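Local coordinates for protein SidF, inhibitor of growth family, member 3 (Legionella pneumophila subsp. pneumophila, PDB 4FYE) that probably removes a phosphate from phosphoinositides, as a membrane-associated phosphatase made by Legionella pneumophila, at residues A[201-206]-A[248-253]. The protein carries 1 engineered substitution. Sequence-based numbering, arbitrary orientation.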
loop_
_atom_site.group_PDB
_atom_site.type_symbol
_atom_site.label_atom_id
_atom_site.label_comp_id
_atom_site.label_asym_id
_atom_site.label_seq_id
_atom_site.Cartn_x
_atom_site.Cartn_y
_atom_site.Cartn_z
ATOM N N PHE A 201 -0.229 1.837 -17.749
ATOM C CA PHE A 201 -0.853 2.743 -16.750
ATOM C C PHE A 201 -0.634 2.211 -15.343
ATOM O O PHE A 201 -0.400 1.001 -15.147
ATOM C CB PHE A 201 -2.344 2.873 -16.951
ATOM C CG PHE A 201 -3.054 1.570 -16.894
ATOM C CD1 PHE A 201 -3.259 0.838 -18.045
ATOM C CD2 PHE A 201 -3.562 1.085 -15.687
ATOM C CE1 PHE A 201 -3.929 -0.402 -17.992
ATOM C CE2 PHE A 201 -4.213 -0.138 -15.615
ATOM C CZ PHE A 201 -4.387 -0.888 -16.758
ATOM N N ILE A 202 -0.753 3.123 -14.377
ATOM C CA ILE A 202 -0.830 2.793 -12.984
ATOM C C ILE A 202 -1.911 3.678 -12.370
ATOM O O ILE A 202 -1.938 4.878 -12.625
ATOM C CB ILE A 202 0.471 3.151 -12.235
ATOM C CG1 ILE A 202 1.694 2.536 -12.883
ATOM C CG2 ILE A 202 0.376 2.663 -10.773
ATOM C CD1 ILE A 202 2.943 3.282 -12.488
ATOM N N MET A 203 -2.749 3.103 -11.508
ATOM C CA MET A 203 -3.743 3.902 -10.839
ATOM C C MET A 203 -3.885 3.541 -9.364
ATOM O O MET A 203 -3.437 2.506 -8.956
ATOM C CB MET A 203 -5.068 3.792 -11.547
ATOM C CG MET A 203 -5.463 2.388 -11.928
ATOM S SD MET A 203 -7.177 2.460 -12.576
ATOM C CE MET A 203 -7.008 2.781 -14.341
ATOM N N TYR A 204 -4.394 4.476 -8.574
ATOM C CA TYR A 204 -4.665 4.344 -7.181
ATOM C C TYR A 204 -6.136 4.643 -7.143
ATOM O O TYR A 204 -6.584 5.740 -7.596
ATOM C CB TYR A 204 -3.852 5.348 -6.303
ATOM C CG TYR A 204 -2.363 4.995 -6.024
ATOM C CD1 TYR A 204 -1.693 4.026 -6.732
ATOM C CD2 TYR A 204 -1.649 5.666 -5.069
ATOM C CE1 TYR A 204 -0.366 3.705 -6.468
ATOM C CE2 TYR A 204 -0.295 5.392 -4.819
ATOM C CZ TYR A 204 0.343 4.412 -5.501
ATOM O OH TYR A 204 1.684 4.151 -5.238
ATOM N N ILE A 205 -6.902 3.620 -6.723
ATOM C CA ILE A 205 -8.304 3.748 -6.557
ATOM C C ILE A 205 -8.528 3.697 -5.067
ATOM O O ILE A 205 -8.119 2.772 -4.413
ATOM C CB ILE A 205 -9.056 2.622 -7.230
ATOM C CG1 ILE A 205 -8.748 2.557 -8.725
ATOM C CG2 ILE A 205 -10.572 2.813 -7.054
ATOM C CD1 ILE A 205 -9.132 1.175 -9.276
ATOM N N PRO A 206 -9.131 4.728 -4.516
ATOM C CA PRO A 206 -9.320 4.764 -3.069
ATOM C C PRO A 206 -10.267 3.641 -2.672
ATOM O O PRO A 206 -11.317 3.444 -3.270
ATOM C CB PRO A 206 -10.072 6.055 -2.842
ATOM C CG PRO A 206 -10.068 6.797 -4.137
ATOM C CD PRO A 206 -9.869 5.800 -5.222
ATOM N N ARG A 248 -6.322 0.971 -3.746
ATOM C CA ARG A 248 -6.153 -0.219 -4.502
ATOM C C ARG A 248 -5.220 0.233 -5.626
ATOM O O ARG A 248 -5.487 1.233 -6.327
ATOM C CB ARG A 248 -7.507 -0.640 -5.087
ATOM C CG ARG A 248 -7.444 -1.843 -6.032
ATOM C CD ARG A 248 -7.384 -3.156 -5.163
ATOM N NE ARG A 248 -7.589 -4.267 -6.048
ATOM C CZ ARG A 248 -8.790 -4.710 -6.400
ATOM N NH1 ARG A 248 -9.866 -4.167 -5.851
ATOM N NH2 ARG A 248 -8.904 -5.693 -7.296
ATOM N N MET A 249 -4.148 -0.504 -5.799
ATOM C CA MET A 249 -3.135 -0.185 -6.788
ATOM C C MET A 249 -3.198 -1.193 -7.953
ATOM O O MET A 249 -3.023 -2.403 -7.762
ATOM C CB MET A 249 -1.774 -0.235 -6.152
ATOM C CG MET A 249 -0.636 0.026 -7.105
ATOM S SD MET A 249 0.845 0.537 -6.163
ATOM C CE MET A 249 1.471 -1.089 -5.849
ATOM N N ILE A 250 -3.484 -0.685 -9.143
ATOM C CA ILE A 250 -3.571 -1.486 -10.326
ATOM C C ILE A 250 -2.582 -0.939 -11.369
ATOM O O ILE A 250 -2.512 0.254 -11.587
ATOM C CB ILE A 250 -4.918 -1.324 -10.935
ATOM C CG1 ILE A 250 -6.004 -1.480 -9.878
ATOM C CG2 ILE A 250 -5.057 -2.325 -12.069
ATOM C CD1 ILE A 250 -6.239 -2.918 -9.489
ATOM N N ALA A 251 -1.863 -1.823 -12.049
ATOM C CA ALA A 251 -0.967 -1.409 -13.115
ATOM C C ALA A 251 -1.187 -2.367 -14.256
ATOM O O ALA A 251 -1.395 -3.550 -14.036
ATOM C CB ALA A 251 0.471 -1.482 -12.642
ATOM N N GLY A 252 -1.180 -1.871 -15.474
ATOM C CA GLY A 252 -1.214 -2.776 -16.566
ATOM C C GLY A 252 -0.969 -2.182 -17.923
ATOM O O GLY A 252 -0.388 -1.059 -18.030
ATOM N N THR A 253 -1.375 -2.936 -18.973
ATOM C CA THR A 253 -1.266 -2.407 -20.305
ATOM C C THR A 253 -2.621 -2.239 -20.932
ATOM O O THR A 253 -3.539 -3.072 -20.698
ATOM C CB THR A 253 -0.226 -3.104 -21.257
ATOM O OG1 THR A 253 -0.850 -3.825 -22.294
ATOM C CG2 THR A 253 0.766 -3.928 -20.627
#
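The ring of Phe201 lies flat over Gly252, an aromatic side chain folded across a glycine on the neighbouring antiparallel strand. With CG held between its own backbone N and carbonyl carbon (chi1 58°), the side chain leans over the partner strand. From CB outward, CG and CD1 pass above the peptide of Gly252, Phe201 CD1 lying 3.4 Å from Gly252 O and Phe201 CE1 3.5 Å from Gly252 C; on the other flank CD2 faces Gly252 N more loosely, while Phe201 CE2 reaches Gly252 N at 3.5 Å and, farther out, the CG2 methyl of Ile250 at the ring's edge. Phe201 CZ stands over N and CA of Gly252, and Gly252 CA, 4.0 Å from the centroid of the Phe201 ring and 24° off its normal, makes a CH-pi contact with this face. Beneath the ring, N and O of Phe201 both bond to Gly252, and Met203 pairs likewise with Ile250 and Ile205 with Arg248, six backbone bonds in all. On the face carrying Tyr204 and Met249, the two side chains run alongside each other, and Met249 SD approaches Tyr204 CE1 obliquely at 3.4 Å, a Met-aromatic contact. Both strands are interior to a six-stranded mixed sheet, between 184-189 and 260-268. Helix 9-16 packs on the Phe201 and Met203 face, where Arg248 extends to salt bridges with Asp265 and Asp311, while helix 652-668 packs against Tyr204, Met249 and Ala251 on the other.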